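Local coordinates for core protein VP4 (Bluetongue virus, PDB 2JHP) that caps viral RNA as a multifunctional enzyme of the virus core, and here carries bound S-adenosyl-L-homocysteine and guanine, at residues N123-M128 against A407-L412; A137-D142 against H148-M153; E426-K429 against I433-A436; G472-L477 against D483-D488. All blocks are in the same frame, centred on the assembly; numbering follows the deposited sequence.

Contact 1. Residues N123-M128 against A407-L412. With SAH (S-adenosyl-L-homocysteine), chain B; GUN (guanine), chain E.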
# COMPACT_ATOMS: atom_id res chain seq x y z
N ASN A 123 2.67 6.80 3.69
CA ASN A 123 3.56 7.52 4.60
C ASN A 123 2.81 8.56 5.37
O ASN A 123 2.99 8.66 6.55
CB ASN A 123 4.78 8.08 3.87
CG ASN A 123 5.71 6.97 3.35
OD1 ASN A 123 5.54 5.78 3.65
ND2 ASN A 123 6.69 7.36 2.55
N TYR A 124 1.91 9.28 4.71
CA TYR A 124 1.02 10.21 5.41
C TYR A 124 0.25 9.46 6.51
O TYR A 124 0.10 9.96 7.64
CB TYR A 124 0.05 10.90 4.43
CG TYR A 124 -1.14 11.58 5.09
CD1 TYR A 124 -1.03 12.87 5.63
CD2 TYR A 124 -2.38 10.94 5.17
CE1 TYR A 124 -2.12 13.49 6.23
CE2 TYR A 124 -3.49 11.55 5.77
CZ TYR A 124 -3.35 12.83 6.30
OH TYR A 124 -4.44 13.45 6.91
N ALA A 125 -0.22 8.26 6.15
CA ALA A 125 -1.01 7.42 7.05
C ALA A 125 -0.23 6.90 8.26
O ALA A 125 -0.81 6.72 9.33
CB ALA A 125 -1.66 6.26 6.30
N PHE A 126 1.08 6.68 8.10
CA PHE A 126 1.90 6.24 9.23
C PHE A 126 2.12 7.40 10.19
O PHE A 126 2.34 7.18 11.39
CB PHE A 126 3.24 5.66 8.77
CG PHE A 126 3.16 4.25 8.26
CD1 PHE A 126 3.47 3.95 6.93
CD2 PHE A 126 2.77 3.21 9.11
CE1 PHE A 126 3.40 2.63 6.45
CE2 PHE A 126 2.69 1.88 8.63
CZ PHE A 126 3.00 1.60 7.30
N LYS A 127 2.06 8.62 9.66
CA LYS A 127 2.20 9.82 10.48
C LYS A 127 0.93 10.12 11.25
O LYS A 127 0.99 10.67 12.35
CB LYS A 127 2.58 11.04 9.62
CG LYS A 127 3.94 10.94 8.93
CD LYS A 127 5.05 10.71 9.94
CE LYS A 127 6.40 10.44 9.29
NZ LYS A 127 7.35 9.84 10.27
N MET A 128 -0.21 9.74 10.69
CA MET A 128 -1.50 10.13 11.25
C MET A 128 -2.34 9.00 11.86
O MET A 128 -3.38 9.27 12.45
CB MET A 128 -2.33 10.90 10.22
CG MET A 128 -1.63 12.10 9.60
SD MET A 128 -1.36 13.43 10.77
CE MET A 128 -0.64 14.67 9.70
N ALA A 407 -6.43 3.85 9.21
CA ALA A 407 -6.19 4.05 7.78
C ALA A 407 -6.76 2.87 7.00
O ALA A 407 -6.77 1.73 7.48
CB ALA A 407 -4.70 4.20 7.49
N ASP A 408 -7.22 3.13 5.78
CA ASP A 408 -7.97 2.12 5.01
C ASP A 408 -7.58 2.10 3.52
O ASP A 408 -8.39 2.39 2.63
CB ASP A 408 -9.46 2.31 5.24
CG ASP A 408 -9.87 2.00 6.68
OD1 ASP A 408 -10.17 0.81 6.95
OD2 ASP A 408 -9.89 2.93 7.52
N LEU A 409 -6.33 1.75 3.28
CA LEU A 409 -5.71 1.97 1.99
C LEU A 409 -5.82 0.73 1.08
O LEU A 409 -5.46 -0.38 1.47
CB LEU A 409 -4.26 2.41 2.18
CG LEU A 409 -4.01 3.74 2.90
CD1 LEU A 409 -2.58 3.89 3.35
CD2 LEU A 409 -4.40 4.90 2.02
N PHE A 410 -6.36 0.95 -0.12
CA PHE A 410 -6.33 0.01 -1.23
C PHE A 410 -6.92 -1.36 -0.90
O PHE A 410 -6.24 -2.37 -1.03
CB PHE A 410 -4.90 -0.16 -1.80
CG PHE A 410 -4.21 1.12 -2.12
CD1 PHE A 410 -3.19 1.59 -1.32
CD2 PHE A 410 -4.57 1.86 -3.24
CE1 PHE A 410 -2.54 2.77 -1.61
CE2 PHE A 410 -3.92 3.05 -3.56
CZ PHE A 410 -2.91 3.51 -2.73
N TYR A 411 -8.17 -1.39 -0.48
CA TYR A 411 -8.82 -2.65 -0.20
C TYR A 411 -10.34 -2.57 -0.30
O TYR A 411 -10.99 -3.52 -0.76
CB TYR A 411 -8.37 -3.21 1.17
CG TYR A 411 -9.13 -2.72 2.39
CD1 TYR A 411 -10.31 -3.35 2.80
CD2 TYR A 411 -8.65 -1.65 3.16
CE1 TYR A 411 -11.00 -2.92 3.94
CE2 TYR A 411 -9.34 -1.20 4.30
CZ TYR A 411 -10.51 -1.84 4.69
OH TYR A 411 -11.21 -1.41 5.79
N LEU A 412 -10.90 -1.45 0.12
CA LEU A 412 -12.36 -1.26 0.14
C LEU A 412 -13.11 -1.86 -1.06
O LEU A 412 -14.02 -2.66 -0.89
CB LEU A 412 -12.70 0.22 0.28
CG LEU A 412 -13.02 0.81 1.67
CD1 LEU A 412 -12.94 -0.17 2.81
CD2 LEU A 412 -12.16 2.03 1.96
N SAH B . -3.61 -1.90 2.27
CA SAH B . -2.35 -2.31 1.59
CB SAH B . -2.48 -3.50 0.64
CG SAH B . -3.81 -3.81 -0.02
SD SAH B . -3.77 -5.44 -0.81
C SAH B . -1.64 -1.15 0.91
O SAH B . -1.57 -0.05 1.47
OXT SAH B . -1.11 -1.28 -0.19
C5' SAH B . -5.50 -5.72 -0.34
C4' SAH B . -5.65 -6.65 0.85
O4' SAH B . -6.79 -6.31 1.61
C3' SAH B . -5.82 -8.11 0.43
O3' SAH B . -5.02 -8.88 1.31
C2' SAH B . -7.29 -8.41 0.68
O2' SAH B . -7.51 -9.74 1.08
C1' SAH B . -7.61 -7.45 1.83
N9 SAH B . -9.05 -7.12 1.92
C8 SAH B . -9.93 -6.93 0.89
N7 SAH B . -11.15 -6.65 1.41
C5 SAH B . -11.06 -6.65 2.76
C6 SAH B . -11.99 -6.42 3.78
N6 SAH B . -13.25 -6.13 3.49
N1 SAH B . -11.59 -6.49 5.11
C2 SAH B . -10.28 -6.78 5.42
N3 SAH B . -9.36 -7.01 4.41
C4 SAH B . -9.74 -6.95 3.10
N9 GUN E . 1.24 -0.09 -3.45
C8 GUN E . 0.91 -1.33 -3.07
N7 GUN E . -0.23 -1.68 -3.67
C5 GUN E . -0.63 -0.67 -4.44
C6 GUN E . -1.73 -0.48 -5.28
O6 GUN E . -2.58 -1.36 -5.42
N1 GUN E . -1.87 0.74 -5.96
C2 GUN E . -0.89 1.73 -5.77
N2 GUN E . -0.98 2.88 -6.40
N3 GUN E . 0.16 1.50 -4.96
C4 GUN E . 0.30 0.34 -4.30
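Leu409 reaches Ala125 through two staggered torsions: CG lies beside the backbone N (chi1 -63°), and the chain then runs on extended (chi2 165°), so that the CD1 branch arrives at the helix. Leu409 CD1 is 3.9 Å from Ala125 CB. Ala125 CB also meets Ala407 CB, again at 3.9 Å. One small side chain on helix 114-128 is thus touched by Ala407 of strand 406-408 and by Leu409, two residues on, and the helix can come close enough for the CA atoms of Ala125 and Ala407 to be 6.2 Å apart. Ile433, from the neighbouring strand, packs on all three residues. The strand is fourth in a mixed sheet of order 3-2-1-4-5-7-6, the class I methyltransferase fold, in which the loop after this strand commonly borders the cofactor. That is the case here: the amino N of S-adenosyl-L-homocysteine donates to Leu409 O at 2.5 Å, a short value to be read cautiously. Phe410, with positive backbone angles, turns the chain beyond that carbonyl. Its ring has the cofactor carboxylate O near its plane at the edge, while guanine lies over a face, N1 3.9 Å from Phe410 CE2 and displaced toward the rim. Tyr411 approaches the adenine obliquely, CD1 3.4 Å from cofactor C5. Its ring is anchored at the far end, where Tyr411 OH donates to Asp408 OD1 at 2.7 Å, on the anti side and 18° out of the carboxylate plane. Asp408 is itself tied to Arg406 by a salt bridge and to Ser431 through its other oxygen.

Contact 2. Residues A137-D142 against H148-M153. With SAH (S-adenosyl-L-homocysteine), chain B; GUN (guanine), chain D.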
# COMPACT_ATOMS: atom_id res chain seq x y z
N ALA A 137 2.21 -7.44 3.44
CA ALA A 137 3.64 -7.24 3.72
C ALA A 137 4.14 -5.80 3.54
O ALA A 137 4.99 -5.36 4.31
CB ALA A 137 4.50 -8.20 2.92
N GLU A 138 3.60 -5.07 2.56
CA GLU A 138 3.99 -3.66 2.34
C GLU A 138 3.76 -2.75 3.56
O GLU A 138 4.53 -1.82 3.80
CB GLU A 138 3.31 -3.05 1.11
CG GLU A 138 1.93 -2.46 1.38
CD GLU A 138 0.89 -3.53 1.64
OE1 GLU A 138 0.69 -4.37 0.75
OE2 GLU A 138 0.26 -3.52 2.71
N THR A 139 2.71 -3.04 4.33
CA THR A 139 2.41 -2.25 5.51
C THR A 139 3.29 -2.65 6.68
O THR A 139 3.87 -1.78 7.34
CB THR A 139 0.92 -2.32 5.89
OG1 THR A 139 0.14 -1.96 4.75
CG2 THR A 139 0.62 -1.33 7.01
N LEU A 140 3.41 -3.95 6.93
CA LEU A 140 4.30 -4.48 7.96
C LEU A 140 5.72 -3.94 7.81
O LEU A 140 6.33 -3.48 8.77
CB LEU A 140 4.32 -6.02 7.93
CG LEU A 140 3.08 -6.79 8.35
CD1 LEU A 140 3.28 -8.25 8.14
CD2 LEU A 140 2.76 -6.53 9.83
N ASN A 141 6.22 -3.99 6.58
CA ASN A 141 7.57 -3.52 6.25
C ASN A 141 7.91 -2.09 6.68
O ASN A 141 9.06 -1.81 7.01
CB ASN A 141 7.83 -3.67 4.76
CG ASN A 141 8.18 -5.08 4.38
OD1 ASN A 141 8.37 -5.93 5.24
ND2 ASN A 141 8.27 -5.33 3.09
N ASP A 142 6.93 -1.19 6.67
CA ASP A 142 7.20 0.19 7.04
C ASP A 142 6.59 0.60 8.39
O ASP A 142 6.57 1.79 8.73
CB ASP A 142 6.77 1.14 5.92
CG ASP A 142 7.52 0.90 4.61
OD1 ASP A 142 8.75 0.78 4.65
OD2 ASP A 142 6.87 0.83 3.54
N HIS A 148 2.02 1.12 15.70
CA HIS A 148 0.98 0.78 14.73
C HIS A 148 0.40 -0.61 14.99
O HIS A 148 1.10 -1.51 15.43
CB HIS A 148 1.53 0.86 13.31
CG HIS A 148 2.24 2.14 13.00
ND1 HIS A 148 1.59 3.26 12.53
CD2 HIS A 148 3.55 2.49 13.10
CE1 HIS A 148 2.46 4.23 12.35
NE2 HIS A 148 3.66 3.79 12.69
N LYS A 149 -0.90 -0.73 14.72
CA LYS A 149 -1.64 -1.98 14.78
C LYS A 149 -2.06 -2.32 13.35
O LYS A 149 -2.80 -1.57 12.71
CB LYS A 149 -2.88 -1.83 15.68
CG LYS A 149 -2.61 -1.38 17.12
CD LYS A 149 -1.83 -2.42 17.91
CE LYS A 149 -1.22 -1.82 19.17
NZ LYS A 149 -0.05 -2.61 19.67
N ILE A 150 -1.55 -3.45 12.85
CA ILE A 150 -1.71 -3.82 11.45
C ILE A 150 -2.70 -4.98 11.28
O ILE A 150 -2.43 -6.10 11.72
CB ILE A 150 -0.35 -4.20 10.81
CG1 ILE A 150 0.71 -3.09 11.00
CG2 ILE A 150 -0.52 -4.59 9.35
CD1 ILE A 150 0.31 -1.66 10.60
N TYR A 151 -3.82 -4.68 10.63
CA TYR A 151 -4.89 -5.64 10.36
C TYR A 151 -5.07 -5.89 8.88
O TYR A 151 -4.66 -5.09 8.02
CB TYR A 151 -6.22 -5.14 10.89
CG TYR A 151 -6.22 -4.71 12.35
CD1 TYR A 151 -6.23 -3.36 12.70
CD2 TYR A 151 -6.25 -5.66 13.37
CE1 TYR A 151 -6.25 -2.96 14.04
CE2 TYR A 151 -6.27 -5.24 14.72
CZ TYR A 151 -6.27 -3.91 15.03
OH TYR A 151 -6.28 -3.55 16.34
N GLY A 152 -5.73 -7.00 8.59
CA GLY A 152 -6.00 -7.42 7.22
C GLY A 152 -6.62 -8.80 7.17
O GLY A 152 -6.96 -9.39 8.21
N MET A 153 -6.79 -9.30 5.95
CA MET A 153 -7.20 -10.69 5.72
C MET A 153 -6.35 -11.25 4.58
O MET A 153 -6.82 -11.44 3.46
CB MET A 153 -8.70 -10.76 5.41
CG MET A 153 -9.56 -10.03 6.41
SD MET A 153 -11.28 -10.48 6.33
CE MET A 153 -11.32 -11.87 7.46
N SAH B . -3.61 -1.90 2.27
CA SAH B . -2.35 -2.31 1.59
CB SAH B . -2.48 -3.50 0.64
CG SAH B . -3.81 -3.81 -0.02
SD SAH B . -3.77 -5.44 -0.81
C SAH B . -1.64 -1.15 0.91
O SAH B . -1.57 -0.05 1.47
OXT SAH B . -1.11 -1.28 -0.19
C5' SAH B . -5.50 -5.72 -0.34
C4' SAH B . -5.65 -6.65 0.85
O4' SAH B . -6.79 -6.31 1.61
C3' SAH B . -5.82 -8.11 0.43
O3' SAH B . -5.02 -8.88 1.31
C2' SAH B . -7.29 -8.41 0.68
O2' SAH B . -7.51 -9.74 1.08
C1' SAH B . -7.61 -7.45 1.83
N9 SAH B . -9.05 -7.12 1.92
C8 SAH B . -9.93 -6.93 0.89
N7 SAH B . -11.15 -6.65 1.41
C5 SAH B . -11.06 -6.65 2.76
C6 SAH B . -11.99 -6.42 3.78
N6 SAH B . -13.25 -6.13 3.49
N1 SAH B . -11.59 -6.49 5.11
C2 SAH B . -10.28 -6.78 5.42
N3 SAH B . -9.36 -7.01 4.41
C4 SAH B . -9.74 -6.95 3.10
N9 GUN D . 7.86 -10.32 1.42
C8 GUN D . 7.91 -9.00 1.24
N7 GUN D . 8.55 -8.43 2.27
C5 GUN D . 8.92 -9.39 3.10
C6 GUN D . 9.60 -9.37 4.32
O6 GUN D . 9.99 -8.31 4.80
N1 GUN D . 9.84 -10.60 4.96
C2 GUN D . 9.36 -11.79 4.36
N2 GUN D . 9.57 -12.95 4.95
N3 GUN D . 8.71 -11.77 3.19
C4 GUN D . 8.48 -10.60 2.56
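Flat groups surround, rather than fill, the apolar contact of Ile150 with Thr139 and Leu140. On the helix side, Ala137 CB lies over one face of a guanine, 3.9 Å from its C8, and Asn141 ND2 donates to guanine N7 (3.2 Å, nearly straight at 167°). On the strand side, Met153 CG sits off the plane and beyond the C2 rim of the cofactor adenine, 3.5 Å from C2. Met153 O accepts the ribose hydroxyl O2' of S-adenosyl-L-homocysteine at 3.0 Å.

The two segments themselves meet through aliphatic branches only. With OG1 of Thr139 beside the backbone N (chi1 -54°), CG2 falls anti to that N, and the methyl Thr139 CG2 comes to 3.6 Å from Ile150 CD1. Leu140 brings its CD2 branch obliquely against the other arm of the same side chain, 3.8 Å from Ile150 CG2. Ile150 is therefore held by both of its branches, each crossed at a slant. The remaining polar atom of Thr139 is put to use: OG1 donates to Glu138 OE2 at 2.6 Å, on the anti lone pair. Glu136 N also donates to that oxygen, which would fix the carboxylate beside the cofactor's amino-acid end. Phe132 of strand 131-132 touches both Thr139 and Ile150. Helix 137-141 is thereby packed on strand 149-152 in the first beta-alpha-beta unit of a Rossmann-like methyltransferase sheet, whose strand ends line the cofactor pocket.

Contact 3. Residues E426-K429 against I433-A436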
# COMPACT_ATOMS: atom_id res chain seq x y z
N GLU A 426 -19.32 4.12 5.23
CA GLU A 426 -19.20 4.23 6.68
C GLU A 426 -17.72 4.28 7.10
O GLU A 426 -17.36 5.00 8.02
CB GLU A 426 -19.93 3.08 7.38
CG GLU A 426 -20.41 3.38 8.79
CD GLU A 426 -21.89 3.75 8.87
OE1 GLU A 426 -22.71 3.05 8.23
OE2 GLU A 426 -22.24 4.72 9.59
N VAL A 427 -16.87 3.51 6.42
CA VAL A 427 -15.43 3.61 6.64
C VAL A 427 -14.86 4.97 6.19
O VAL A 427 -14.13 5.63 6.94
CB VAL A 427 -14.65 2.47 5.96
CG1 VAL A 427 -13.16 2.72 6.00
CG2 VAL A 427 -14.98 1.15 6.62
N MET A 428 -15.20 5.39 4.97
CA MET A 428 -14.74 6.67 4.42
C MET A 428 -15.21 7.91 5.24
O MET A 428 -14.61 8.98 5.14
CB MET A 428 -15.12 6.79 2.94
CG MET A 428 -14.73 5.56 2.10
SD MET A 428 -14.46 5.82 0.33
CE MET A 428 -15.66 7.09 -0.05
N LYS A 429 -16.24 7.75 6.05
CA LYS A 429 -16.72 8.82 6.92
C LYS A 429 -15.83 9.01 8.17
O LYS A 429 -15.76 10.10 8.74
CB LYS A 429 -18.19 8.54 7.30
CG LYS A 429 -18.92 9.53 8.16
CD LYS A 429 -20.33 8.98 8.27
CE LYS A 429 -21.34 9.97 8.81
NZ LYS A 429 -21.58 9.64 10.24
N ILE A 433 -7.50 8.18 6.37
CA ILE A 433 -7.20 8.14 4.94
C ILE A 433 -7.71 6.83 4.38
O ILE A 433 -7.34 5.75 4.85
CB ILE A 433 -5.68 8.34 4.61
CG1 ILE A 433 -5.49 8.37 3.09
CG2 ILE A 433 -4.81 7.30 5.29
CD1 ILE A 433 -4.15 8.92 2.62
N ALA A 434 -8.59 6.93 3.39
CA ALA A 434 -9.15 5.75 2.75
C ALA A 434 -9.16 5.93 1.23
O ALA A 434 -9.20 7.06 0.73
CB ALA A 434 -10.54 5.47 3.29
N THR A 435 -9.08 4.82 0.50
CA THR A 435 -9.15 4.86 -0.96
C THR A 435 -10.29 4.01 -1.51
O THR A 435 -10.66 3.02 -0.91
CB THR A 435 -7.84 4.38 -1.63
OG1 THR A 435 -7.56 3.05 -1.19
CG2 THR A 435 -6.68 5.30 -1.31
N ALA A 436 -10.82 4.43 -2.65
CA ALA A 436 -11.82 3.67 -3.37
C ALA A 436 -11.59 3.79 -4.87
O ALA A 436 -11.35 4.88 -5.40
CB ALA A 436 -13.21 4.12 -3.00
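A beta-alpha-beta crossover, strand 406-408 to helix 421-430 to strand 433-437, is closed by Met428 packing on Ala434 and Ala436. The connection after the helix is very short, and the chain turns back at once: the CA atoms of Met428 and Ala434 lie 5.9 Å apart. Met428 carries the helix side of the contact alone. Its CG stands beside the backbone N (chi1 -49°), and the extended chi2 (-155°) carries SD along the strand before the chain bends at chi3 and CE turns off. Two points of touch result. Met428 CG passes 4.4 Å from Ala434 CB, loosely, and the sulfur goes further, with Met428 SD 3.9 Å from Ala436 CB. Both alanines direct CB at the helix, as alternate residues of a strand should. Together the two segments bury 133 Å² here.

The alternate residues, Ile433 and Thr435, point CB away from the helix. They pack on helix 114-128, and Thr435 OG1 bonds to Phe410 N in the cofactor loop. Strand 433-437 thus has a helix on each of its faces, 421-430 on one and 114-128 on the other, the layered alpha/beta/alpha build of Rossmann-like methyltransferases.

Contact 4. Residues G472-L477 against D483-D488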
# COMPACT_ATOMS: atom_id res chain seq x y z
N GLY A 472 -5.58 14.75 -7.05
CA GLY A 472 -5.97 15.85 -6.18
C GLY A 472 -5.45 15.63 -4.77
O GLY A 472 -4.88 16.54 -4.15
N ALA A 473 -5.62 14.41 -4.28
CA ALA A 473 -5.22 14.02 -2.95
C ALA A 473 -3.73 14.20 -2.74
O ALA A 473 -3.31 14.68 -1.68
CB ALA A 473 -5.61 12.59 -2.69
N ILE A 474 -2.93 13.84 -3.74
CA ILE A 474 -1.48 13.97 -3.66
C ILE A 474 -1.07 15.45 -3.67
O ILE A 474 -0.25 15.88 -2.87
CB ILE A 474 -0.78 13.17 -4.77
CG1 ILE A 474 -0.94 11.65 -4.55
CG2 ILE A 474 0.69 13.59 -4.91
CD1 ILE A 474 0.03 10.98 -3.54
N LEU A 475 -1.66 16.21 -4.58
CA LEU A 475 -1.40 17.63 -4.71
C LEU A 475 -1.80 18.40 -3.45
O LEU A 475 -1.15 19.38 -3.07
CB LEU A 475 -2.17 18.17 -5.92
CG LEU A 475 -1.44 18.33 -7.26
CD1 LEU A 475 0.05 17.97 -7.21
CD2 LEU A 475 -2.15 17.60 -8.36
N PHE A 476 -2.88 17.96 -2.81
CA PHE A 476 -3.28 18.50 -1.53
C PHE A 476 -2.19 18.27 -0.48
O PHE A 476 -1.84 19.19 0.26
CB PHE A 476 -4.59 17.87 -1.07
CG PHE A 476 -5.16 18.51 0.16
CD1 PHE A 476 -5.85 19.73 0.08
CD2 PHE A 476 -5.01 17.92 1.41
CE1 PHE A 476 -6.38 20.32 1.20
CE2 PHE A 476 -5.54 18.51 2.54
CZ PHE A 476 -6.23 19.71 2.43
N LEU A 477 -1.65 17.06 -0.44
CA LEU A 477 -0.61 16.70 0.53
C LEU A 477 0.72 17.33 0.19
O LEU A 477 1.47 17.66 1.09
CB LEU A 477 -0.47 15.17 0.68
CG LEU A 477 -1.68 14.44 1.26
CD1 LEU A 477 -1.68 12.95 0.94
CD2 LEU A 477 -1.77 14.69 2.75
N ASP A 483 6.96 17.88 3.62
CA ASP A 483 7.95 16.81 3.78
C ASP A 483 7.39 15.45 4.09
O ASP A 483 8.14 14.51 4.35
CB ASP A 483 9.05 17.17 4.77
CG ASP A 483 10.33 17.65 4.10
OD1 ASP A 483 11.28 18.01 4.82
OD2 ASP A 483 10.39 17.66 2.85
N ILE A 484 6.06 15.33 4.08
CA ILE A 484 5.43 14.02 3.97
C ILE A 484 5.40 13.65 2.48
O ILE A 484 5.81 12.54 2.12
CB ILE A 484 4.02 13.95 4.61
CG1 ILE A 484 4.10 14.30 6.10
CG2 ILE A 484 3.45 12.56 4.46
CD1 ILE A 484 2.78 14.22 6.86
N VAL A 485 4.94 14.57 1.63
CA VAL A 485 4.89 14.33 0.18
C VAL A 485 5.61 15.45 -0.54
O VAL A 485 5.10 16.57 -0.64
CB VAL A 485 3.43 14.16 -0.35
CG1 VAL A 485 3.42 13.77 -1.82
CG2 VAL A 485 2.66 13.11 0.45
N LYS A 486 6.80 15.15 -1.05
CA LYS A 486 7.66 16.13 -1.69
C LYS A 486 7.13 16.54 -3.06
O LYS A 486 6.37 15.80 -3.68
CB LYS A 486 9.08 15.58 -1.84
CG LYS A 486 9.80 15.28 -0.54
CD LYS A 486 11.08 14.51 -0.85
CE LYS A 486 11.61 13.77 0.36
NZ LYS A 486 12.33 14.68 1.30
N LYS A 487 7.54 17.71 -3.54
CA LYS A 487 7.15 18.19 -4.87
C LYS A 487 7.68 17.26 -5.97
O LYS A 487 7.02 17.09 -7.00
CB LYS A 487 7.68 19.61 -5.11
CG LYS A 487 6.61 20.69 -5.13
CD LYS A 487 6.46 21.40 -3.81
CE LYS A 487 5.89 22.81 -4.01
NZ LYS A 487 6.94 23.80 -4.44
N ASP A 488 8.85 16.68 -5.72
CA ASP A 488 9.60 15.89 -6.70
C ASP A 488 9.11 14.43 -6.88
O ASP A 488 9.60 13.68 -7.74
CB ASP A 488 11.07 15.93 -6.29
CG ASP A 488 11.99 15.58 -7.42
OD1 ASP A 488 11.86 16.15 -8.51
OD2 ASP A 488 12.85 14.72 -7.20
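Val485, in the loop that doubles back from the C-terminal end of helix 470-480 to cover that helix in the methyltransferase domain, lodges against Ile474 and Leu477, one helical turn apart, and its two methyls divide the work. Val485 CG2 touches Leu477 at the root of the side chain, 3.8 Å from CB. Val485 CG1, anti to its backbone N (chi1 -174°), instead reaches Ile474 CG2 at 4.1 Å, the two side chains crossing at about a right angle. The helix comes just after sheet strand 466-469. The close pass shows in the backbone: Leu477 CA and Val485 CA are 6.0 Å apart. A total of 165 Å² is buried, and all of the touching side chains are apolar.

A second shell surrounds these residues. Ile474 also packs on Phe117, Ala120 and Leu121, and Leu477 on Tyr124, all of helix 114-128; Phe117 belongs to the guanine pocket. At the start of helix 470-480, Gly472 N bonds to Asp469 OD1. The loop is tied further out, where Asp488 OD2 bonds to Thr84 OG1. On the side of the loop turned from the helix, Lys486 NZ and Asp483 OD2 form a long salt bridge at 3.9 Å.

In the fold
From the N terminus, residues 123-128 open the longest loop: with 278 residues between, contact 1 closes it at 407-412. Contact 2 is nested inside, a short return from helix 137-141 to strand 149-152. Also inside that loop lies another seven-stranded sheet, between strands 149-152 and 393-394, which are neighbours in a seven-stranded sheet of their own. Contacts 3 and 4 follow in series as local returns. Contacts 1, 2 and 3 all reach the sheet that contains strands 149-152 and 393-394, and contacts 1 and 2 share S-adenosyl-L-homocysteine. Helix 114-128 links contact 1 to contact 4, where Tyr124 meets Leu477 and Ile484. Contacts 2 and 4 do not touch, their centres being about 23 Å apart.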